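Local coordinates for protein extracellular invertase (Aspergillus kawachii, PDB 5XH8) that is a beta-fructofuranosidase with high transfructosylation activity that probably cleaves sucrose and passes its fructosyl group to sugar acceptors, forming fructooligosaccharides such as 1-kestose, at residues G237-R242 / A395-V400; Q224-P229 / T268-E273; R29-P34 / N548-V553. All blocks are in the same frame, centred on the assembly; numbering follows the deposited sequence.

Contact 1. Residues G237-R242 / A395-V400; sequences GTWAGR and ASWQVV
One face of the W239 indole carries both A395 and W397, and a water sits at the edge of the ring, in its plane. The methyl of A395 sits over the pyrrole half in a CH-pi contact, with CB 3.9 Å from the centroid of the five-membered ring of W239 and 18° off the ring normal. Over the benzene half, W397 presents its edge: the two six-membered rings form a T-shaped pair with centroids 4.9 Å apart and planes at 77°, and W397 CH2 comes to 3.7 Å from W239 CZ2. The methyl CG2 of T238, the preceding residue, lies against the opposite face of W239. A395 CB also rests over a face of the W397 ring, which wedges the alanine into the corner between the two indoles. With chi1 at 57°, the W397 side chain places CG between the backbone N and the carbonyl carbon, and from there its benzene edge reaches W239. In the GH32 fold this joins a loop that follows strand 219-227 of the beta-propeller to the residues leading into strand 398-403. No direct hydrogen bond crosses between the segments; instead the water at the indole edge donates to W239 O at 2.8 Å and to S396 OG at 2.6 Å. Both indole nitrogens find their partners beyond the two segments, W239 NE1 at E392 OE1 and W397 NE1 at A390 O, while S396 OG is also hydrogen-bonded to A309 O.

Contact 2. Residues Q224-P229 / T268-E273; sequences QWWHEP and TTIGTE
W226 faces T268 and I270 across a wide backbone separation, the nearest CA atoms being those of W226 and T268, 10.2 Å apart. Segment 268-273 is extended strand, whereas 224-229 turns a corner at W225 and W226, and no hydrogen bond links the two backbones; side chains alone bridge the gap. The W226 side chain extends with CG opposite the backbone N (chi1 180°), carrying the far rim of its benzene ring to the strand. There CH2 of W226 meets CD1 of I270 at 3.5 Å, and CZ3 of W226 lies 3.7 Å from CG2 of T268, both methyls approaching the ring obliquely. At the other end of the indole, NE1 of W226 donates to OE2 of E228 at 2.8 Å with an N-H...O angle of 157°, close to the indole plane and on the anti side of the carboxylate. The bond helps set the rotation of the indole, together with the packing around it. T268 turns its hydroxyl to N251 O and Q206. In the beta-propeller, the contact packs the end of strand 219-227 against strand 265-274 of the next sheet, with F247, W243 and F304 meeting the W226 ring and V292 of strand 286-298 touching both W226 and T268.

Contact 3. Residues R29-P34 / N548-V553; sequences RAHVLP and NSVLEV
H31 and E552 reach toward each other from the two segments and meet in a hydrogen bond, NE2 of H31 donating to OE2 of E552 at 2.7 Å with an N-H...O angle of 155°. The acceptor lies close to the imidazole plane, but the carboxylate is turned: its plane stands 64° from that of the ring, and the histidine reaches OE2 on the anti side, somewhat out of the carboxylate plane. E552 gets there through a chain extended beyond CG (chi2 -171°), which carries its acid group away from the strand toward the imidazole. V550, two residues earlier on the same side of the strand, lies over one face of the H31 ring, offset toward the rim; its CG1 comes to 3.5 Å from H31 NE2. The valine thus packs beside the polar bond, and all three residues are buried. The second ring nitrogen is also engaged, ND1 of H31 pairing with D547 OD2, so that carboxylates of D547 and E552 grip the imidazole at both nitrogens, which may favour a protonated imidazole, although R374 shares the charge of E552. E552 has further partners in turn: OE1 forms a salt bridge with R374, and OE2 also accepts from the backbone N of L372. The contact therefore ties the loop before strand 37-47, near the N-terminus, to strand 550-555 of the C-terminal beta-sandwich, with strand 366-385 of the propeller touching both H31 and E552 and W564 of strand 559-564 lying against V550.

Overall arrangement
Contacts 1 and 2 are neighbours, with centres 15 Å apart, and they touch where O of R242 and OG1 of T272 are 2.8 Å from each other, probably hydrogen-bonded. Their segments alternate along the chain. Contact 3 closes the long loop in which both are nested; its centre is 28 Å from each of theirs, across the centre of the chain, and its nearest atoms are about 14 Å away from either. A bound glycerol lies about 8 Å from the side chain of A395, and one lies about 9 Å from that of W226. The sodium ion, bound at H287, G315, F316 and S318, is about 11 Å from the side chain of I270 and about 13 Å from that of E552.

Contact 1. Residues G237-R242 / A395-V400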
ATOM      1  N   GLY A 237      -2.108 -10.277  37.933  1.00 41.04           N
ATOM      2  CA  GLY A 237      -3.129 -10.920  37.097  1.00 41.75           C
ATOM      3  C   GLY A 237      -4.489 -11.022  37.748  1.00 41.17           C
ATOM      4  O   GLY A 237      -5.382 -11.645  37.194  1.00 43.40           O
ATOM      5  N   THR A 238      -4.660 -10.395  38.913  1.00 39.43           N
ATOM      6  CA  THR A 238      -5.894 -10.531  39.677  1.00 39.08           C
ATOM      7  C   THR A 238      -6.969  -9.607  39.154  1.00 34.76           C
ATOM      8  O   THR A 238      -8.096 -10.030  38.974  1.00 37.10           O
ATOM      9  CB  THR A 238      -5.668 -10.216  41.182  1.00 41.52           C
ATOM     10  OG1 THR A 238      -4.605 -11.027  41.680  1.00 44.72           O
ATOM     11  CG2 THR A 238      -6.907 -10.484  41.999  1.00 41.21           C
ATOM     12  N   TRP A 239      -6.631  -8.337  38.953  1.00 33.49           N
ATOM     13  CA  TRP A 239      -7.639  -7.285  38.773  1.00 35.48           C
ATOM     14  C   TRP A 239      -7.914  -6.832  37.316  1.00 32.47           C
ATOM     15  O   TRP A 239      -8.933  -6.201  37.053  1.00 31.46           O
ATOM     16  CB  TRP A 239      -7.257  -6.070  39.636  1.00 38.10           C
ATOM     17  CG  TRP A 239      -7.195  -6.416  41.119  1.00 42.81           C
ATOM     18  CD1 TRP A 239      -6.068  -6.664  41.865  1.00 44.13           C
ATOM     19  CD2 TRP A 239      -8.314  -6.592  42.012  1.00 44.29           C
ATOM     20  NE1 TRP A 239      -6.421  -6.968  43.169  1.00 46.31           N
ATOM     21  CE2 TRP A 239      -7.786  -6.933  43.286  1.00 44.95           C
ATOM     22  CE3 TRP A 239      -9.706  -6.498  41.859  1.00 42.66           C
ATOM     23  CZ2 TRP A 239      -8.602  -7.178  44.394  1.00 45.28           C
ATOM     24  CZ3 TRP A 239     -10.520  -6.737  42.970  1.00 44.42           C
ATOM     25  CH2 TRP A 239      -9.962  -7.077  44.217  1.00 44.51           C
ATOM     26  N   ALA A 240      -7.001  -7.118  36.399  1.00 33.76           N
ATOM     27  CA  ALA A 240      -7.082  -6.569  35.036  1.00 32.20           C
ATOM     28  C   ALA A 240      -6.545  -7.517  33.984  1.00 31.82           C
ATOM     29  O   ALA A 240      -5.865  -7.107  33.036  1.00 32.49           O
ATOM     30  CB  ALA A 240      -6.373  -5.231  34.987  1.00 32.56           C
ATOM     31  N   GLY A 241      -6.877  -8.798  34.156  1.00 32.35           N
ATOM     32  CA  GLY A 241      -6.555  -9.830  33.192  1.00 33.33           C
ATOM     33  C   GLY A 241      -5.082  -9.843  32.892  1.00 34.92           C
ATOM     34  O   GLY A 241      -4.265  -9.720  33.812  1.00 34.57           O
ATOM     35  N   ARG A 242      -4.753  -9.989  31.607  1.00 32.78           N
ATOM     36  CA  ARG A 242      -3.382  -9.886  31.133  1.00 32.70           C
ATOM     37  C   ARG A 242      -3.292  -8.942  29.931  1.00 33.45           C
ATOM     38  O   ARG A 242      -4.260  -8.739  29.184  1.00 32.49           O
ATOM     39  CB  ARG A 242      -2.816 -11.254  30.762  1.00 33.52           C
ATOM     40  CG  ARG A 242      -3.042 -12.372  31.782  1.00 33.78           C
ATOM     41  CD  ARG A 242      -2.150 -13.573  31.483  1.00 35.33           C
ATOM     42  NE  ARG A 242      -0.739 -13.248  31.740  1.00 39.09           N
ATOM     43  CZ  ARG A 242      -0.111 -13.338  32.927  1.00 39.34           C
ATOM     44  NH1 ARG A 242      -0.731 -13.761  34.016  1.00 38.53           N
ATOM     45  NH2 ARG A 242       1.165 -12.980  33.027  1.00 39.56           N
ATOM     46  N   ALA A 395      -3.948  -2.839  41.262  1.00 35.42           N
ATOM     47  CA  ALA A 395      -5.370  -3.104  41.352  1.00 37.30           C
ATOM     48  C   ALA A 395      -6.121  -2.086  40.502  1.00 35.76           C
ATOM     49  O   ALA A 395      -5.518  -1.424  39.659  1.00 35.34           O
ATOM     50  CB  ALA A 395      -5.807  -3.064  42.812  1.00 39.88           C
ATOM     51  N   SER A 396      -7.425  -1.946  40.730  1.00 36.33           N
ATOM     52  CA  SER A 396      -8.302  -1.100  39.892  1.00 35.99           C
ATOM     53  C   SER A 396      -8.683   0.215  40.501  1.00 35.82           C
ATOM     54  O   SER A 396      -9.680   0.827  40.095  1.00 35.92           O
ATOM     55  CB  SER A 396      -9.575  -1.877  39.559  1.00 35.25           C
ATOM     56  OG  SER A 396      -9.216  -3.170  39.117  1.00 35.63           O
ATOM     57  N   TRP A 397      -7.881   0.675  41.460  1.00 36.46           N
ATOM     58  CA  TRP A 397      -8.141   1.942  42.130  1.00 38.14           C
ATOM     59  C   TRP A 397      -6.833   2.515  42.658  1.00 40.10           C
ATOM     60  O   TRP A 397      -5.825   1.811  42.723  1.00 38.97           O
ATOM     61  CB  TRP A 397      -9.120   1.722  43.285  1.00 37.91           C
ATOM     62  CG  TRP A 397      -8.614   0.702  44.266  1.00 39.43           C
ATOM     63  CD1 TRP A 397      -7.818   0.942  45.366  1.00 38.56           C
ATOM     64  CD2 TRP A 397      -8.828  -0.720  44.229  1.00 39.16           C
ATOM     65  NE1 TRP A 397      -7.543  -0.236  46.012  1.00 38.27           N
ATOM     66  CE2 TRP A 397      -8.148  -1.273  45.347  1.00 38.33           C
ATOM     67  CE3 TRP A 397      -9.561  -1.578  43.391  1.00 37.62           C
ATOM     68  CZ2 TRP A 397      -8.154  -2.650  45.634  1.00 38.02           C
ATOM     69  CZ3 TRP A 397      -9.548  -2.953  43.659  1.00 36.99           C
ATOM     70  CH2 TRP A 397      -8.850  -3.474  44.781  1.00 39.29           C
ATOM     71  N   GLN A 398      -6.859   3.785  43.039  1.00 41.86           N
ATOM     72  CA  GLN A 398      -5.728   4.396  43.744  1.00 44.19           C
ATOM     73  C   GLN A 398      -6.164   5.436  44.780  1.00 43.44           C
ATOM     74  O   GLN A 398      -7.218   6.104  44.644  1.00 41.48           O
ATOM     75  CB  GLN A 398      -4.752   5.028  42.759  1.00 45.81           C
ATOM     76  CG  GLN A 398      -5.333   6.184  41.970  1.00 47.79           C
ATOM     77  CD  GLN A 398      -4.489   6.563  40.775  1.00 50.76           C
ATOM     78  OE1 GLN A 398      -3.325   6.175  40.669  1.00 50.83           O
ATOM     79  NE2 GLN A 398      -5.073   7.337  39.867  1.00 53.73           N
ATOM     80  N   VAL A 399      -5.313   5.580  45.795  1.00 43.01           N
ATOM     81  CA  VAL A 399      -5.531   6.539  46.868  1.00 42.85           C
ATOM     82  C   VAL A 399      -5.214   7.917  46.317  1.00 39.06           C
ATOM     83  O   VAL A 399      -4.137   8.117  45.803  1.00 42.78           O
ATOM     84  CB  VAL A 399      -4.612   6.226  48.079  1.00 45.79           C
ATOM     85  CG1 VAL A 399      -4.686   7.334  49.130  1.00 46.37           C
ATOM     86  CG2 VAL A 399      -4.960   4.859  48.689  1.00 43.82           C
ATOM     87  N   VAL A 400      -6.153   8.849  46.399  1.00 39.74           N
ATOM     88  CA  VAL A 400      -5.912  10.249  45.977  1.00 44.15           C
ATOM     89  C   VAL A 400      -5.915  11.290  47.122  1.00 47.49           C
ATOM     90  O   VAL A 400      -5.606  12.464  46.882  1.00 46.68           O
ATOM     91  CB  VAL A 400      -6.904  10.718  44.893  1.00 44.47           C
ATOM     92  CG1 VAL A 400      -6.812   9.809  43.668  1.00 46.41           C
ATOM     93  CG2 VAL A 400      -8.332  10.809  45.423  1.00 44.03           C
TER
HETATM   94  O   HOH W   1     -10.991  -5.068  38.646  1.00 32.98           O

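Contact 2. Residues Q224-P229 / T268-E273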
ATOM      1  N   GLN A 224       5.640   3.896  19.851  1.00 29.89           N
ATOM      2  CA  GLN A 224       4.793   3.052  20.672  1.00 31.06           C
ATOM      3  C   GLN A 224       4.532   3.712  22.018  1.00 32.74           C
ATOM      4  O   GLN A 224       5.193   3.386  23.005  1.00 33.14           O
ATOM      5  CB  GLN A 224       5.451   1.704  20.904  1.00 31.67           C
ATOM      6  CG  GLN A 224       5.596   0.913  19.624  1.00 32.83           C
ATOM      7  CD  GLN A 224       6.504  -0.250  19.798  1.00 32.62           C
ATOM      8  OE1 GLN A 224       7.643  -0.234  19.311  1.00 37.23           O
ATOM      9  NE2 GLN A 224       6.024  -1.278  20.480  1.00 31.42           N
ATOM     10  N   TRP A 225       3.565   4.620  22.063  1.00 29.93           N
ATOM     11  CA  TRP A 225       3.354   5.415  23.266  1.00 29.74           C
ATOM     12  C   TRP A 225       2.985   4.537  24.478  1.00 31.00           C
ATOM     13  O   TRP A 225       3.203   4.945  25.600  1.00 30.09           O
ATOM     14  CB  TRP A 225       2.356   6.564  23.012  1.00 28.78           C
ATOM     15  CG  TRP A 225       0.932   6.245  23.265  1.00 28.49           C
ATOM     16  CD1 TRP A 225       0.236   5.146  22.828  1.00 30.22           C
ATOM     17  CD2 TRP A 225       0.016   7.021  24.019  1.00 29.61           C
ATOM     18  NE1 TRP A 225      -1.059   5.182  23.284  1.00 28.75           N
ATOM     19  CE2 TRP A 225      -1.229   6.328  24.014  1.00 29.78           C
ATOM     20  CE3 TRP A 225       0.115   8.228  24.723  1.00 29.73           C
ATOM     21  CZ2 TRP A 225      -2.363   6.814  24.682  1.00 29.55           C
ATOM     22  CZ3 TRP A 225      -1.022   8.719  25.370  1.00 29.79           C
ATOM     23  CH2 TRP A 225      -2.243   8.010  25.348  1.00 29.99           C
ATOM     24  N   TRP A 226       2.420   3.350  24.240  1.00 31.46           N
ATOM     25  CA  TRP A 226       2.197   2.363  25.283  1.00 31.37           C
ATOM     26  C   TRP A 226       2.498   0.990  24.709  1.00 32.44           C
ATOM     27  O   TRP A 226       1.980   0.622  23.634  1.00 31.28           O
ATOM     28  CB  TRP A 226       0.745   2.421  25.810  1.00 31.77           C
ATOM     29  CG  TRP A 226       0.447   1.414  26.898  1.00 31.77           C
ATOM     30  CD1 TRP A 226       1.303   0.997  27.897  1.00 30.46           C
ATOM     31  CD2 TRP A 226      -0.791   0.733  27.130  1.00 30.48           C
ATOM     32  NE1 TRP A 226       0.685   0.070  28.694  1.00 30.58           N
ATOM     33  CE2 TRP A 226      -0.600  -0.110  28.261  1.00 30.46           C
ATOM     34  CE3 TRP A 226      -2.041   0.742  26.493  1.00 31.18           C
ATOM     35  CZ2 TRP A 226      -1.609  -0.940  28.762  1.00 30.37           C
ATOM     36  CZ3 TRP A 226      -3.047  -0.099  26.979  1.00 31.55           C
ATOM     37  CH2 TRP A 226      -2.821  -0.923  28.118  1.00 32.85           C
ATOM     38  N   HIS A 227       3.361   0.246  25.393  1.00 30.67           N
ATOM     39  CA  HIS A 227       3.661  -1.115  25.020  1.00 33.02           C
ATOM     40  C   HIS A 227       4.014  -1.905  26.274  1.00 33.03           C
ATOM     41  O   HIS A 227       4.436  -1.335  27.257  1.00 35.22           O
ATOM     42  CB  HIS A 227       4.803  -1.145  23.986  1.00 35.49           C
ATOM     43  CG  HIS A 227       6.098  -0.604  24.511  1.00 38.03           C
ATOM     44  ND1 HIS A 227       7.055  -1.407  25.095  1.00 38.19           N
ATOM     45  CD2 HIS A 227       6.568   0.663  24.589  1.00 39.28           C
ATOM     46  CE1 HIS A 227       8.070  -0.660  25.488  1.00 38.17           C
ATOM     47  NE2 HIS A 227       7.796   0.601  25.202  1.00 39.78           N
ATOM     48  N   GLU A 228       3.800  -3.213  26.241  1.00 33.48           N
ATOM     49  CA  GLU A 228       4.064  -4.082  27.379  1.00 31.16           C
ATOM     50  C   GLU A 228       4.702  -5.349  26.859  1.00 31.86           C
ATOM     51  O   GLU A 228       4.473  -5.725  25.701  1.00 32.42           O
ATOM     52  CB  GLU A 228       2.766  -4.445  28.099  1.00 30.83           C
ATOM     53  CG  GLU A 228       2.000  -3.277  28.678  1.00 30.10           C
ATOM     54  CD  GLU A 228       2.659  -2.654  29.898  1.00 31.90           C
ATOM     55  OE1 GLU A 228       3.632  -3.222  30.425  1.00 30.22           O
ATOM     56  OE2 GLU A 228       2.190  -1.576  30.308  1.00 32.70           O
ATOM     57  N   PRO A 229       5.513  -6.025  27.701  1.00 31.53           N
ATOM     58  CA  PRO A 229       6.101  -7.303  27.302  1.00 31.80           C
ATOM     59  C   PRO A 229       5.047  -8.371  27.048  1.00 32.62           C
ATOM     60  O   PRO A 229       4.006  -8.387  27.721  1.00 31.85           O
ATOM     61  CB  PRO A 229       6.949  -7.718  28.531  1.00 31.40           C
ATOM     62  CG  PRO A 229       7.201  -6.457  29.261  1.00 33.08           C
ATOM     63  CD  PRO A 229       5.983  -5.598  29.034  1.00 32.38           C
ATOM     64  N   THR A 268      -7.508   4.616  28.553  1.00 27.34           N
ATOM     65  CA  THR A 268      -7.702   3.861  27.314  1.00 28.77           C
ATOM     66  C   THR A 268      -8.546   2.625  27.622  1.00 28.53           C
ATOM     67  O   THR A 268      -8.467   2.092  28.743  1.00 30.43           O
ATOM     68  CB  THR A 268      -6.355   3.467  26.659  1.00 29.72           C
ATOM     69  OG1 THR A 268      -6.579   2.730  25.439  1.00 29.86           O
ATOM     70  CG2 THR A 268      -5.482   2.641  27.616  1.00 29.42           C
ATOM     71  N   THR A 269      -9.376   2.205  26.669  1.00 25.59           N
ATOM     72  CA  THR A 269      -9.959   0.846  26.697  1.00 26.26           C
ATOM     73  C   THR A 269      -9.339   0.004  25.578  1.00 26.41           C
ATOM     74  O   THR A 269      -9.056   0.522  24.489  1.00 25.85           O
ATOM     75  CB  THR A 269     -11.498   0.825  26.656  1.00 23.98           C
ATOM     76  OG1 THR A 269     -11.993   1.393  25.436  1.00 23.98           O
ATOM     77  CG2 THR A 269     -12.079   1.614  27.838  1.00 24.41           C
ATOM     78  N   ILE A 270      -9.092  -1.275  25.873  1.00 25.94           N
ATOM     79  CA  ILE A 270      -8.478  -2.193  24.913  1.00 26.82           C
ATOM     80  C   ILE A 270      -9.036  -3.565  25.089  1.00 25.86           C
ATOM     81  O   ILE A 270      -9.404  -3.937  26.193  1.00 26.10           O
ATOM     82  CB  ILE A 270      -6.954  -2.349  25.096  1.00 28.61           C
ATOM     83  CG1 ILE A 270      -6.585  -2.476  26.584  1.00 31.37           C
ATOM     84  CG2 ILE A 270      -6.241  -1.168  24.490  1.00 30.87           C
ATOM     85  CD1 ILE A 270      -5.238  -3.107  26.782  1.00 34.40           C
ATOM     86  N   GLY A 271      -9.079  -4.312  23.992  1.00 24.87           N
ATOM     87  CA  GLY A 271      -9.214  -5.753  24.033  1.00 24.80           C
ATOM     88  C   GLY A 271      -7.812  -6.337  24.083  1.00 25.01           C
ATOM     89  O   GLY A 271      -6.906  -5.845  23.412  1.00 23.85           O
ATOM     90  N   THR A 272      -7.620  -7.388  24.870  1.00 24.51           N
ATOM     91  CA  THR A 272      -6.365  -8.135  24.814  1.00 25.21           C
ATOM     92  C   THR A 272      -6.645  -9.573  24.410  1.00 24.31           C
ATOM     93  O   THR A 272      -7.612 -10.184  24.875  1.00 23.10           O
ATOM     94  CB  THR A 272      -5.562  -8.071  26.150  1.00 25.89           C
ATOM     95  OG1 THR A 272      -6.113  -8.954  27.127  1.00 25.79           O
ATOM     96  CG2 THR A 272      -5.548  -6.690  26.682  1.00 25.62           C
ATOM     97  N   GLU A 273      -5.792 -10.090  23.522  1.00 25.04           N
ATOM     98  CA  GLU A 273      -5.911 -11.435  22.988  1.00 25.42           C
ATOM     99  C   GLU A 273      -4.972 -12.363  23.763  1.00 27.75           C
ATOM    100  O   GLU A 273      -3.745 -12.266  23.634  1.00 28.36           O
ATOM    101  CB  GLU A 273      -5.570 -11.470  21.497  1.00 23.52           C
ATOM    102  CG  GLU A 273      -6.477 -10.612  20.630  1.00 24.27           C
ATOM    103  CD  GLU A 273      -6.373 -10.996  19.167  1.00 23.98           C
ATOM    104  OE1 GLU A 273      -6.872 -12.093  18.810  1.00 21.47           O
ATOM    105  OE2 GLU A 273      -5.747 -10.227  18.407  1.00 22.61           O
TER

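Contact 3. Residues R29-P34 / N548-V553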
ATOM      1  N   ARG A  29     -35.038  -6.345  23.284  1.00 24.02           N
ATOM      2  CA  ARG A  29     -35.787  -5.181  22.758  1.00 24.39           C
ATOM      3  C   ARG A  29     -35.170  -3.806  23.030  1.00 22.98           C
ATOM      4  O   ARG A  29     -35.538  -2.833  22.357  1.00 24.23           O
ATOM      5  CB  ARG A  29     -37.228  -5.212  23.283  1.00 25.12           C
ATOM      6  CG  ARG A  29     -37.389  -4.940  24.767  1.00 26.33           C
ATOM      7  CD  ARG A  29     -38.863  -4.698  25.119  1.00 29.07           C
ATOM      8  NE  ARG A  29     -39.703  -5.873  24.853  1.00 31.24           N
ATOM      9  CZ  ARG A  29     -40.583  -6.441  25.692  1.00 35.34           C
ATOM     10  NH1 ARG A  29     -40.853  -5.961  26.919  1.00 35.14           N
ATOM     11  NH2 ARG A  29     -41.246  -7.517  25.273  1.00 35.33           N
ATOM     12  N   ALA A  30     -34.288  -3.719  24.023  1.00 22.85           N
ATOM     13  CA  ALA A  30     -33.705  -2.448  24.477  1.00 24.07           C
ATOM     14  C   ALA A  30     -32.191  -2.316  24.174  1.00 25.10           C
ATOM     15  O   ALA A  30     -31.514  -1.475  24.777  1.00 25.06           O
ATOM     16  CB  ALA A  30     -33.926  -2.288  25.972  1.00 24.43           C
ATOM     17  N   HIS A  31     -31.673  -3.133  23.249  1.00 25.03           N
ATOM     18  CA  HIS A  31     -30.239  -3.156  22.916  1.00 24.21           C
ATOM     19  C   HIS A  31     -29.990  -2.834  21.436  1.00 23.73           C
ATOM     20  O   HIS A  31     -30.855  -3.036  20.579  1.00 22.86           O
ATOM     21  CB  HIS A  31     -29.647  -4.534  23.237  1.00 24.49           C
ATOM     22  CG  HIS A  31     -29.311  -4.723  24.678  1.00 24.91           C
ATOM     23  ND1 HIS A  31     -30.270  -4.954  25.639  1.00 25.82           N
ATOM     24  CD2 HIS A  31     -28.127  -4.727  25.324  1.00 24.39           C
ATOM     25  CE1 HIS A  31     -29.688  -5.079  26.813  1.00 24.85           C
ATOM     26  NE2 HIS A  31     -28.387  -4.955  26.647  1.00 26.38           N
ATOM     27  N   VAL A  32     -28.780  -2.361  21.147  1.00 22.23           N
ATOM     28  CA  VAL A  32     -28.353  -2.105  19.761  1.00 22.83           C
ATOM     29  C   VAL A  32     -27.881  -3.400  19.092  1.00 21.47           C
ATOM     30  O   VAL A  32     -26.901  -4.010  19.512  1.00 21.51           O
ATOM     31  CB  VAL A  32     -27.231  -1.016  19.682  1.00 22.35           C
ATOM     32  CG1 VAL A  32     -26.644  -0.910  18.267  1.00 22.59           C
ATOM     33  CG2 VAL A  32     -27.785   0.304  20.123  1.00 22.62           C
ATOM     34  N   LEU A  33     -28.598  -3.792  18.044  1.00 20.69           N
ATOM     35  CA  LEU A  33     -28.209  -4.890  17.202  1.00 21.14           C
ATOM     36  C   LEU A  33     -28.893  -4.683  15.840  1.00 20.74           C
ATOM     37  O   LEU A  33     -29.890  -3.982  15.764  1.00 21.15           O
ATOM     38  CB  LEU A  33     -28.578  -6.240  17.865  1.00 20.90           C
ATOM     39  CG  LEU A  33     -30.007  -6.775  17.839  1.00 21.04           C
ATOM     40  CD1 LEU A  33     -30.035  -8.165  18.476  1.00 21.62           C
ATOM     41  CD2 LEU A  33     -31.006  -5.842  18.534  1.00 22.40           C
ATOM     42  N   PRO A  34     -28.372  -5.295  14.770  1.00 20.38           N
ATOM     43  CA  PRO A  34     -28.967  -5.068  13.444  1.00 21.85           C
ATOM     44  C   PRO A  34     -30.380  -5.657  13.321  1.00 22.76           C
ATOM     45  O   PRO A  34     -30.818  -6.408  14.211  1.00 22.03           O
ATOM     46  CB  PRO A  34     -27.988  -5.773  12.487  1.00 21.47           C
ATOM     47  CG  PRO A  34     -27.257  -6.755  13.349  1.00 21.36           C
ATOM     48  CD  PRO A  34     -27.194  -6.159  14.708  1.00 20.66           C
ATOM     49  N   ASN A 548     -34.461 -10.191  27.711  1.00 26.92           N
ATOM     50  CA  ASN A 548     -34.694 -11.518  27.151  1.00 26.27           C
ATOM     51  C   ASN A 548     -33.545 -12.481  27.476  1.00 27.24           C
ATOM     52  O   ASN A 548     -33.599 -13.135  28.519  1.00 30.43           O
ATOM     53  CB  ASN A 548     -35.072 -11.447  25.663  1.00 27.15           C
ATOM     54  CG  ASN A 548     -36.058 -12.540  25.256  1.00 28.28           C
ATOM     55  OD1 ASN A 548     -36.390 -13.416  26.051  1.00 29.19           O
ATOM     56  ND2 ASN A 548     -36.522 -12.487  24.026  1.00 26.00           N
ATOM     57  N   SER A 549     -32.531 -12.599  26.617  1.00 26.10           N
ATOM     58  CA  SER A 549     -31.348 -13.411  26.900  1.00 24.67           C
ATOM     59  C   SER A 549     -30.110 -12.597  27.260  1.00 24.68           C
ATOM     60  O   SER A 549     -29.086 -13.177  27.598  1.00 25.86           O
ATOM     61  CB  SER A 549     -31.000 -14.303  25.702  1.00 26.06           C
ATOM     62  OG  SER A 549     -30.613 -13.553  24.562  1.00 25.57           O
ATOM     63  N   VAL A 550     -30.169 -11.272  27.180  1.00 24.05           N
ATOM     64  CA  VAL A 550     -29.011 -10.459  27.516  1.00 23.04           C
ATOM     65  C   VAL A 550     -29.070 -10.081  28.985  1.00 23.63           C
ATOM     66  O   VAL A 550     -29.963  -9.366  29.382  1.00 24.70           O
ATOM     67  CB  VAL A 550     -28.952  -9.175  26.657  1.00 22.28           C
ATOM     68  CG1 VAL A 550     -27.700  -8.381  27.000  1.00 22.23           C
ATOM     69  CG2 VAL A 550     -28.985  -9.527  25.190  1.00 22.71           C
ATOM     70  N   LEU A 551     -28.105 -10.550  29.777  1.00 25.85           N
ATOM     71  CA  LEU A 551     -27.967 -10.158  31.167  1.00 26.43           C
ATOM     72  C   LEU A 551     -26.783  -9.206  31.334  1.00 25.99           C
ATOM     73  O   LEU A 551     -25.663  -9.539  30.962  1.00 27.37           O
ATOM     74  CB  LEU A 551     -27.749 -11.395  32.077  1.00 27.02           C
ATOM     75  CG  LEU A 551     -27.383 -11.095  33.550  1.00 26.57           C
ATOM     76  CD1 LEU A 551     -28.457 -10.304  34.291  1.00 26.90           C
ATOM     77  CD2 LEU A 551     -27.089 -12.398  34.269  1.00 27.82           C
ATOM     78  N   GLU A 552     -27.042  -8.050  31.925  1.00 25.47           N
ATOM     79  CA  GLU A 552     -26.000  -7.136  32.359  1.00 27.05           C
ATOM     80  C   GLU A 552     -26.109  -6.926  33.875  1.00 27.00           C
ATOM     81  O   GLU A 552     -27.162  -6.543  34.395  1.00 27.67           O
ATOM     82  CB  GLU A 552     -26.094  -5.810  31.609  1.00 26.52           C
ATOM     83  CG  GLU A 552     -25.900  -5.975  30.094  1.00 26.33           C
ATOM     84  CD  GLU A 552     -25.773  -4.660  29.331  1.00 26.27           C
ATOM     85  OE1 GLU A 552     -25.160  -3.710  29.858  1.00 26.72           O
ATOM     86  OE2 GLU A 552     -26.250  -4.580  28.175  1.00 24.33           O
ATOM     87  N   VAL A 553     -25.002  -7.186  34.561  1.00 27.61           N
ATOM     88  CA  VAL A 553     -24.890  -7.028  35.997  1.00 26.66           C
ATOM     89  C   VAL A 553     -23.968  -5.840  36.290  1.00 27.98           C
ATOM     90  O   VAL A 553     -22.795  -5.873  35.937  1.00 26.69           O
ATOM     91  CB  VAL A 553     -24.297  -8.304  36.624  1.00 27.50           C
ATOM     92  CG1 VAL A 553     -24.201  -8.154  38.149  1.00 28.88           C
ATOM     93  CG2 VAL A 553     -25.138  -9.519  36.237  1.00 27.66           C
TER